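Long-range contacts in tailspike protein (Siphovirus 9NA, PDB 3RIQ), which probably binds the lipopolysaccharide of Salmonella as the receptor-binding tailspike of the phage and cleaves its O-antigen chains as an endorhamnosidase: residues 94-99 with 108-113; 154-159 with 174-179; 233-238 with 265-270. One frame throughout, in Å; residues are numbered along the deposited sequence.

Interaction 1: 94-99 with 108-113; sequences VYRFDD and TTVLAS
With chi1 at 83°, the hydroxyl of Ser-113 stands between its own backbone N and carbonyl carbon, and from there it reaches Tyr-95; Val-110, with chi1 at 179°, swings CG1 away from its backbone N toward Val-94 and Arg-96. Ser-113 OG accepts a nearly straight hydrogen bond from Tyr-95 N at 3.0 Å (162°). The same OG donates to Val-110 O at 2.8 Å, in the carbonyl plane and on a lone pair, so one small hydroxyl serves the carbonyl of Val-110 in the helix and the loop at once, a task serine suits because it can give and accept together. Beside it Val-94 CG2 packs on Val-110 CG1 at 3.5 Å, two compact branched chains meeting at a slant. Arg-96 runs extended from CG to NE and lays one face of its guanidinium over Val-110 CG1, which lies 3.6 Å from NH1. The charge is met elsewhere, by salt bridges to Asp-128 and Asp-130, while NE is hydrogen-bonded to Tyr-122 OH. The contact joins helix 107-112 to the loop that follows strand 92-93, within the long excursion between strands 79-87 and 146-151 of the beta-helix.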
loop_
_atom_site.group_PDB
_atom_site.type_symbol
_atom_site.label_atom_id
_atom_site.label_comp_id
_atom_site.label_asym_id
_atom_site.label_seq_id
_atom_site.Cartn_x
_atom_site.Cartn_y
_atom_site.Cartn_z
ATOM N N VAL A 94 -31.176 3.806 -17.120
ATOM C CA VAL A 94 -31.353 2.508 -16.414
ATOM C C VAL A 94 -30.668 2.562 -15.039
ATOM O O VAL A 94 -29.555 3.095 -14.936
ATOM C CB VAL A 94 -30.855 1.303 -17.292
ATOM C CG1 VAL A 94 -29.334 1.374 -17.611
ATOM C CG2 VAL A 94 -31.170 -0.030 -16.601
ATOM N N TYR A 95 -31.359 2.103 -13.990
ATOM C CA TYR A 95 -30.838 2.143 -12.631
ATOM C C TYR A 95 -30.810 0.737 -12.075
ATOM O O TYR A 95 -31.861 0.148 -11.785
ATOM C CB TYR A 95 -31.694 3.066 -11.763
ATOM C CG TYR A 95 -31.102 3.264 -10.373
ATOM C CD1 TYR A 95 -29.852 3.857 -10.217
ATOM C CD2 TYR A 95 -31.793 2.881 -9.233
ATOM C CE1 TYR A 95 -29.295 4.023 -8.959
ATOM C CE2 TYR A 95 -31.250 3.070 -7.935
ATOM C CZ TYR A 95 -29.982 3.639 -7.825
ATOM O OH TYR A 95 -29.416 3.843 -6.595
ATOM N N ARG A 96 -29.611 0.176 -11.952
ATOM C CA ARG A 96 -29.491 -1.286 -11.711
ATOM C C ARG A 96 -29.395 -1.681 -10.227
ATOM O O ARG A 96 -28.836 -2.732 -9.915
ATOM C CB ARG A 96 -28.248 -1.825 -12.455
ATOM C CG ARG A 96 -28.368 -1.789 -13.991
ATOM C CD ARG A 96 -27.141 -2.356 -14.672
ATOM N NE ARG A 96 -27.311 -2.483 -16.125
ATOM C CZ ARG A 96 -28.017 -3.446 -16.732
ATOM N NH1 ARG A 96 -28.620 -4.403 -16.018
ATOM N NH2 ARG A 96 -28.119 -3.468 -18.056
ATOM N N PHE A 97 -29.918 -0.843 -9.330
ATOM C CA PHE A 97 -29.746 -1.039 -7.881
ATOM C C PHE A 97 -31.055 -0.924 -7.120
ATOM O O PHE A 97 -31.964 -0.203 -7.512
ATOM C CB PHE A 97 -28.666 -0.081 -7.322
ATOM C CG PHE A 97 -27.371 -0.199 -8.075
ATOM C CD1 PHE A 97 -26.431 -1.187 -7.733
ATOM C CD2 PHE A 97 -27.140 0.598 -9.215
ATOM C CE1 PHE A 97 -25.267 -1.362 -8.480
ATOM C CE2 PHE A 97 -25.993 0.438 -9.971
ATOM C CZ PHE A 97 -25.045 -0.563 -9.602
ATOM N N ASP A 98 -31.147 -1.665 -6.026
ATOM C CA ASP A 98 -32.344 -1.617 -5.182
ATOM C C ASP A 98 -32.157 -0.614 -4.045
ATOM O O ASP A 98 -31.135 0.105 -3.980
ATOM C CB ASP A 98 -32.730 -3.024 -4.659
ATOM C CG ASP A 98 -31.687 -3.643 -3.693
ATOM O OD1 ASP A 98 -30.833 -2.916 -3.110
ATOM O OD2 ASP A 98 -31.772 -4.884 -3.495
ATOM N N ASP A 99 -33.126 -0.584 -3.132
ATOM C CA ASP A 99 -33.129 0.383 -2.050
ATOM C C ASP A 99 -32.056 0.138 -1.006
ATOM O O ASP A 99 -31.833 1.011 -0.151
ATOM C CB ASP A 99 -34.517 0.444 -1.402
ATOM C CG ASP A 99 -35.524 1.159 -2.275
ATOM O OD1 ASP A 99 -35.099 1.886 -3.212
ATOM O OD2 ASP A 99 -36.737 1.006 -2.031
ATOM N N THR A 108 -36.811 -8.041 -16.089
ATOM C CA THR A 108 -38.098 -7.341 -16.007
ATOM C C THR A 108 -38.011 -6.134 -15.072
ATOM O O THR A 108 -38.481 -5.041 -15.407
ATOM C CB THR A 108 -39.232 -8.258 -15.519
ATOM O OG1 THR A 108 -39.343 -9.400 -16.382
ATOM C CG2 THR A 108 -40.544 -7.485 -15.541
ATOM N N THR A 109 -37.391 -6.336 -13.907
ATOM C CA THR A 109 -37.188 -5.267 -12.929
ATOM C C THR A 109 -36.226 -4.190 -13.451
ATOM O O THR A 109 -36.456 -2.978 -13.226
ATOM C CB THR A 109 -36.706 -5.861 -11.590
ATOM O OG1 THR A 109 -37.429 -7.081 -11.363
ATOM C CG2 THR A 109 -36.939 -4.873 -10.437
ATOM N N VAL A 110 -35.169 -4.625 -14.149
ATOM C CA VAL A 110 -34.214 -3.684 -14.770
ATOM C C VAL A 110 -34.935 -2.816 -15.818
ATOM O O VAL A 110 -34.836 -1.583 -15.816
ATOM C CB VAL A 110 -33.002 -4.389 -15.389
ATOM C CG1 VAL A 110 -32.084 -3.364 -16.025
ATOM C CG2 VAL A 110 -32.220 -5.165 -14.323
ATOM N N LEU A 111 -35.680 -3.462 -16.709
ATOM C CA LEU A 111 -36.485 -2.710 -17.689
ATOM C C LEU A 111 -37.399 -1.666 -17.032
ATOM O O LEU A 111 -37.482 -0.504 -17.495
ATOM C CB LEU A 111 -37.312 -3.665 -18.556
ATOM C CG LEU A 111 -38.196 -2.993 -19.606
ATOM C CD1 LEU A 111 -37.364 -2.262 -20.650
ATOM C CD2 LEU A 111 -39.035 -4.070 -20.262
ATOM N N ALA A 112 -38.059 -2.060 -15.940
ATOM C CA ALA A 112 -38.959 -1.141 -15.202
ATOM C C ALA A 112 -38.244 0.025 -14.480
ATOM O O ALA A 112 -38.891 1.029 -14.078
ATOM C CB ALA A 112 -39.848 -1.910 -14.250
ATOM N N SER A 113 -36.916 -0.070 -14.334
ATOM C CA SER A 113 -36.148 1.014 -13.716
ATOM C C SER A 113 -35.880 2.149 -14.699
ATOM O O SER A 113 -35.410 3.201 -14.293
ATOM C CB SER A 113 -34.798 0.497 -13.193
ATOM O OG SER A 113 -33.822 0.438 -14.231
#

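Interaction 2: 154-159 with 174-179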
loop_
_atom_site.group_PDB
_atom_site.type_symbol
_atom_site.label_atom_id
_atom_site.label_comp_id
_atom_site.label_asym_id
_atom_site.label_seq_id
_atom_site.Cartn_x
_atom_site.Cartn_y
_atom_site.Cartn_z
ATOM N N ASN A 154 -2.699 21.345 -26.800
ATOM C CA ASN A 154 -1.584 20.791 -26.047
ATOM C C ASN A 154 -1.434 21.565 -24.769
ATOM O O ASN A 154 -1.578 22.800 -24.755
ATOM C CB ASN A 154 -0.277 20.855 -26.842
ATOM C CG ASN A 154 -0.226 19.880 -28.003
ATOM O OD1 ASN A 154 -0.778 18.782 -27.967
ATOM N ND2 ASN A 154 0.471 20.293 -29.055
ATOM N N ASN A 155 -1.176 20.847 -23.684
ATOM C CA ASN A 155 -0.779 21.490 -22.411
ATOM C C ASN A 155 -1.880 22.384 -21.837
ATOM O O ASN A 155 -1.687 23.600 -21.645
ATOM C CB ASN A 155 0.530 22.286 -22.524
ATOM C CG ASN A 155 1.106 22.573 -21.179
ATOM O OD1 ASN A 155 0.813 21.851 -20.210
ATOM N ND2 ASN A 155 1.897 23.642 -21.074
ATOM N N ILE A 156 -3.017 21.778 -21.551
ATOM C CA ILE A 156 -4.190 22.480 -20.963
ATOM C C ILE A 156 -4.489 21.850 -19.643
ATOM O O ILE A 156 -4.490 20.605 -19.518
ATOM C CB ILE A 156 -5.461 22.373 -21.871
ATOM C CG1 ILE A 156 -5.103 22.618 -23.352
ATOM C CG2 ILE A 156 -6.553 23.306 -21.320
ATOM C CD1 ILE A 156 -4.660 24.047 -23.705
ATOM N N ILE A 157 -4.752 22.683 -18.638
ATOM C CA ILE A 157 -5.151 22.135 -17.337
ATOM C C ILE A 157 -6.623 22.426 -17.095
ATOM O O ILE A 157 -7.043 23.573 -17.235
ATOM C CB ILE A 157 -4.258 22.736 -16.166
ATOM C CG1 ILE A 157 -2.760 22.467 -16.429
ATOM C CG2 ILE A 157 -4.719 22.178 -14.796
ATOM C CD1 ILE A 157 -1.839 23.112 -15.413
ATOM N N PHE A 158 -7.389 21.394 -16.739
ATOM C CA PHE A 158 -8.768 21.552 -16.281
ATOM C C PHE A 158 -8.774 21.318 -14.781
ATOM O O PHE A 158 -8.311 20.266 -14.336
ATOM C CB PHE A 158 -9.691 20.501 -16.955
ATOM C CG PHE A 158 -10.207 20.907 -18.309
ATOM C CD1 PHE A 158 -9.328 21.164 -19.366
ATOM C CD2 PHE A 158 -11.579 20.966 -18.538
ATOM C CE1 PHE A 158 -9.826 21.576 -20.648
ATOM C CE2 PHE A 158 -12.085 21.352 -19.806
ATOM C CZ PHE A 158 -11.184 21.644 -20.878
ATOM N N THR A 159 -9.334 22.237 -14.016
ATOM C CA THR A 159 -9.470 22.034 -12.590
ATOM C C THR A 159 -10.915 21.893 -12.145
ATOM O O THR A 159 -11.766 22.681 -12.472
ATOM C CB THR A 159 -8.742 23.118 -11.763
ATOM O OG1 THR A 159 -9.308 24.430 -11.974
ATOM C CG2 THR A 159 -7.283 23.138 -12.154
ATOM N N ASN A 174 -2.495 16.534 -26.254
ATOM C CA ASN A 174 -1.357 16.006 -25.472
ATOM C C ASN A 174 -1.180 16.872 -24.232
ATOM O O ASN A 174 -1.539 18.065 -24.227
ATOM C CB ASN A 174 -0.055 16.052 -26.274
ATOM C CG ASN A 174 -0.112 15.212 -27.522
ATOM O OD1 ASN A 174 0.049 13.983 -27.476
ATOM N ND2 ASN A 174 -0.357 15.880 -28.666
ATOM N N HIS A 175 -0.625 16.266 -23.187
ATOM C CA HIS A 175 -0.359 16.966 -21.929
ATOM C C HIS A 175 -1.593 17.683 -21.413
ATOM O O HIS A 175 -1.513 18.829 -20.913
ATOM C CB HIS A 175 0.885 17.849 -22.040
ATOM C CG HIS A 175 2.131 17.051 -22.287
ATOM N ND1 HIS A 175 2.769 16.347 -21.286
ATOM C CD2 HIS A 175 2.789 16.766 -23.433
ATOM C CE1 HIS A 175 3.799 15.696 -21.800
ATOM N NE2 HIS A 175 3.826 15.928 -23.105
ATOM N N ILE A 176 -2.742 17.009 -21.529
ATOM C CA ILE A 176 -3.946 17.482 -20.832
ATOM C C ILE A 176 -3.900 16.944 -19.399
ATOM O O ILE A 176 -3.777 15.734 -19.175
ATOM C CB ILE A 176 -5.237 16.972 -21.531
ATOM C CG1 ILE A 176 -5.239 17.378 -23.029
ATOM C CG2 ILE A 176 -6.458 17.465 -20.769
ATOM C CD1 ILE A 176 -5.216 18.869 -23.286
ATOM N N LEU A 177 -4.002 17.845 -18.421
ATOM C CA LEU A 177 -4.126 17.420 -17.011
ATOM C C LEU A 177 -5.497 17.778 -16.510
ATOM O O LEU A 177 -5.863 18.958 -16.547
ATOM C CB LEU A 177 -3.060 18.146 -16.155
ATOM C CG LEU A 177 -3.218 17.978 -14.636
ATOM C CD1 LEU A 177 -3.069 16.476 -14.192
ATOM C CD2 LEU A 177 -2.148 18.837 -13.942
ATOM N N VAL A 178 -6.271 16.773 -16.078
ATOM C CA VAL A 178 -7.580 17.006 -15.475
ATOM C C VAL A 178 -7.499 16.715 -13.987
ATOM O O VAL A 178 -7.283 15.551 -13.588
ATOM C CB VAL A 178 -8.683 16.133 -16.119
ATOM C CG1 VAL A 178 -10.062 16.516 -15.561
ATOM C CG2 VAL A 178 -8.634 16.247 -17.628
ATOM N N GLU A 179 -7.626 17.755 -13.171
ATOM C CA GLU A 179 -7.527 17.593 -11.717
ATOM C C GLU A 179 -8.904 17.542 -11.083
ATOM O O GLU A 179 -9.742 18.417 -11.321
ATOM C CB GLU A 179 -6.764 18.748 -11.080
ATOM C CG GLU A 179 -5.256 18.692 -11.435
ATOM C CD GLU A 179 -4.420 19.802 -10.793
ATOM O OE1 GLU A 179 -4.961 20.908 -10.523
ATOM O OE2 GLU A 179 -3.199 19.586 -10.623
#
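Asn-154 and Asn-174 lie side by side, their side chains pointing the same way, and Asn-174 ND2 donates a fairly straight hydrogen bond to Asn-154 OD1 at 3.0 Å. Both have CG anti to the carbonyl carbon, chi1 -71° and -61°, which brings the two amides alongside each other. The acceptor lies in the amide plane of Asn-174, yet the two amides are turned 45° apart; Asn-174 OD1 is taken by Thr-203 N. At the next pair the chain turns a corner: Asn-155 and His-175 both have positive phi, a conformation asparagine tolerates well. The amide of Asn-155 is bonded through OD1 to Arg-182 and through ND2 to Glu-162, both of the second subunit. Corners repeated in register between parallel strands 156-159 and 176-179 mark successive rungs of a right-handed beta-helix, here tied by backbone bonds such as Glu-179 N to Phe-158 O at 2.9 Å. Ile-156 and Ile-176 share one rotamer, and Ile-176 CD1 touches Ile-156 CG1 at 3.8 Å, apolar packing that continues where Phe-158 CB approaches Val-178 CG1 at 4.2 Å. The Phe-158 ring leads away to meet Phe-170 edge to face. On the face carrying Ile-157 and Leu-177, Thr-159 CG2 lies 3.6 Å from Glu-179 OE1, while Glu-179 OE2 is hydrogen-bonded to His-160 NE2 of the second subunit.

Interaction 3: 233-238 with 265-270; sequences GGVRDL and LVFDNI
Backbone hydrogen bonds pair strands 234-236 and 266-268 in parallel. Val-266 N donates to Gly-233 O, and Val-235 is bonded through both its N and its O, the N giving to Val-266 O and the O receiving Asp-268 N at 2.9 Å. The ladder carries on round the corner, with Asp-237 N bonded to Asp-268 O and Leu-238 N to Asn-269 O. Gly-233 and Gly-234 have positive phi angles, in a region that glycine reaches readily, and Gly-234 CA makes a CA-H...O contact of 3.3 Å with Val-266 O.

Apolar contacts line the face of Val-235, Phe-267 and Ile-270. Val-235 CG1 meets Ile-270 CD1 at 4.0 Å, the two chains crossing at about a right angle, and Val-235 CB approaches Phe-267 CD1 at 4.2 Å. Branched residues suit such a place, since they cover the strand closely; Val-220 and Phe-222 of strand 220-223 pack against Val-235 from across the interior.

Polar side chains gather on the other face and at the corner, where Asp-237 and Asn-269 both have positive phi. Asn-269 ND2 donates to Asp-237 OD1 at 2.9 Å (145°), reaching its anti side from 31° out of the carboxylate plane, with the two flat groups 82° apart. A water is hydrogen-bonded to Asp-237 OD1 at 2.8 Å and more weakly to Asp-268 OD2. Asp-237 OD2 forms a salt bridge with Arg-236 NH1 at 3.0 Å. Arg-236 lies alongside Asp-268, but it is the aliphatic CD that comes 3.6 Å from Asp-268 OD2. Asp-268 bonds to Asn-314 through OD1 and to Asn-269 of the second subunit through OD2, while Asn-269 OD1 accepts from Arg-313 of the third subunit.

Acids, amides and arginines on this face therefore spread their bonds over three chains, and the arginine beside Asp-237 would probably favour its ionised form.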
loop_
_atom_site.group_PDB
_atom_site.type_symbol
_atom_site.label_atom_id
_atom_site.label_comp_id
_atom_site.label_asym_id
_atom_site.label_seq_id
_atom_site.Cartn_x
_atom_site.Cartn_y
_atom_site.Cartn_z
ATOM N N GLY A 233 1.284 9.825 -18.239
ATOM C CA GLY A 233 -0.087 9.573 -18.727
ATOM C C GLY A 233 -0.749 8.533 -17.846
ATOM O O GLY A 233 -0.064 7.632 -17.321
ATOM N N GLY A 234 -2.075 8.628 -17.721
ATOM C CA GLY A 234 -2.852 7.642 -16.961
ATOM C C GLY A 234 -3.798 8.251 -15.959
ATOM O O GLY A 234 -4.326 9.343 -16.178
ATOM N N VAL A 235 -4.044 7.530 -14.864
ATOM C CA VAL A 235 -5.046 7.959 -13.878
ATOM C C VAL A 235 -4.479 7.740 -12.482
ATOM O O VAL A 235 -3.941 6.666 -12.188
ATOM C CB VAL A 235 -6.377 7.155 -13.995
ATOM C CG1 VAL A 235 -7.370 7.610 -12.930
ATOM C CG2 VAL A 235 -6.955 7.262 -15.419
ATOM N N ARG A 236 -4.651 8.747 -11.604
ATOM C CA ARG A 236 -4.205 8.627 -10.202
ATOM C C ARG A 236 -5.264 9.169 -9.253
ATOM O O ARG A 236 -5.862 10.210 -9.563
ATOM C CB ARG A 236 -2.873 9.367 -9.994
ATOM C CG ARG A 236 -2.382 9.328 -8.546
ATOM C CD ARG A 236 -0.952 9.805 -8.371
ATOM N NE ARG A 236 -0.625 11.137 -8.910
ATOM C CZ ARG A 236 -0.732 12.279 -8.224
ATOM N NH1 ARG A 236 -1.287 12.272 -7.002
ATOM N NH2 ARG A 236 -0.289 13.437 -8.758
ATOM N N ASP A 237 -5.513 8.446 -8.144
ATOM C CA ASP A 237 -6.384 8.956 -7.033
ATOM C C ASP A 237 -7.796 9.268 -7.508
ATOM O O ASP A 237 -8.298 10.390 -7.286
ATOM C CB ASP A 237 -5.785 10.214 -6.395
ATOM C CG ASP A 237 -4.446 9.969 -5.741
ATOM O OD1 ASP A 237 -4.177 8.832 -5.314
ATOM O OD2 ASP A 237 -3.660 10.945 -5.629
ATOM N N LEU A 238 -8.441 8.300 -8.168
ATOM C CA LEU A 238 -9.805 8.500 -8.682
ATOM C C LEU A 238 -10.764 7.500 -8.030
ATOM O O LEU A 238 -10.404 6.335 -7.806
ATOM C CB LEU A 238 -9.813 8.258 -10.210
ATOM C CG LEU A 238 -11.172 8.403 -10.893
ATOM C CD1 LEU A 238 -11.645 9.861 -10.888
ATOM C CD2 LEU A 238 -11.089 7.857 -12.324
ATOM N N LEU A 265 1.297 3.480 -19.528
ATOM C CA LEU A 265 0.549 4.401 -18.661
ATOM C C LEU A 265 0.711 3.967 -17.205
ATOM O O LEU A 265 1.160 2.828 -16.917
ATOM C CB LEU A 265 -0.943 4.398 -19.049
ATOM C CG LEU A 265 -1.194 4.862 -20.499
ATOM C CD1 LEU A 265 -2.673 4.650 -20.879
ATOM C CD2 LEU A 265 -0.823 6.348 -20.696
ATOM N N VAL A 266 0.334 4.868 -16.290
ATOM C CA VAL A 266 0.313 4.567 -14.854
ATOM C C VAL A 266 -1.108 4.688 -14.327
ATOM O O VAL A 266 -1.781 5.709 -14.571
ATOM C CB VAL A 266 1.214 5.561 -14.067
ATOM C CG1 VAL A 266 1.110 5.270 -12.540
ATOM C CG2 VAL A 266 2.669 5.471 -14.530
ATOM N N PHE A 267 -1.568 3.637 -13.641
ATOM C CA PHE A 267 -2.856 3.640 -12.963
ATOM C C PHE A 267 -2.544 3.410 -11.494
ATOM O O PHE A 267 -2.121 2.296 -11.117
ATOM C CB PHE A 267 -3.760 2.525 -13.517
ATOM C CG PHE A 267 -4.000 2.641 -15.008
ATOM C CD1 PHE A 267 -5.012 3.471 -15.490
ATOM C CD2 PHE A 267 -3.162 1.981 -15.948
ATOM C CE1 PHE A 267 -5.231 3.591 -16.868
ATOM C CE2 PHE A 267 -3.371 2.125 -17.343
ATOM C CZ PHE A 267 -4.407 2.928 -17.793
ATOM N N ASP A 268 -2.739 4.459 -10.684
ATOM C CA ASP A 268 -2.317 4.446 -9.276
ATOM C C ASP A 268 -3.457 4.928 -8.376
ATOM O O ASP A 268 -3.846 6.095 -8.460
ATOM C CB ASP A 268 -1.068 5.345 -9.110
ATOM C CG ASP A 268 -0.656 5.558 -7.646
ATOM O OD1 ASP A 268 -1.012 4.750 -6.759
ATOM O OD2 ASP A 268 0.081 6.546 -7.390
ATOM N N ASN A 269 -3.964 4.049 -7.513
ATOM C CA ASN A 269 -4.989 4.412 -6.539
ATOM C C ASN A 269 -6.314 4.735 -7.195
ATOM O O ASN A 269 -6.779 5.896 -7.213
ATOM C CB ASN A 269 -4.541 5.544 -5.609
ATOM C CG ASN A 269 -5.447 5.664 -4.388
ATOM O OD1 ASN A 269 -6.238 4.759 -4.145
ATOM N ND2 ASN A 269 -5.395 6.788 -3.678
ATOM N N ILE A 270 -6.927 3.698 -7.725
ATOM C CA ILE A 270 -8.243 3.797 -8.309
ATOM C C ILE A 270 -9.148 2.939 -7.445
ATOM O O ILE A 270 -8.815 1.793 -7.153
ATOM C CB ILE A 270 -8.257 3.319 -9.761
ATOM C CG1 ILE A 270 -7.305 4.191 -10.608
ATOM C CG2 ILE A 270 -9.736 3.318 -10.322
ATOM C CD1 ILE A 270 -7.054 3.697 -11.997
HETATM O O HOH W 1 -1.505 8.258 -5.006
#

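In the fold
Interactions 2 and 3 belong to the same parallel beta-helix, their centres about 15 Å apart, and each joins successive rungs with a chain corner in register. Interaction 1 lies in an excursion outside those rungs, with centres about 37 Å from interaction 2 and 31 Å from interaction 3. It is the smallest, is buried, and relies on one serine hydroxyl, a valine pair and a guanidinium face over valine, with no other chain touching it. The two rung contacts keep apolar side chains on one face and rest on backbone ladders. Their other faces meet neighbouring subunits: interaction 2, partly buried, touches the second, whereas the buried interaction 3 reaches both others through amides, carboxylates and arginines.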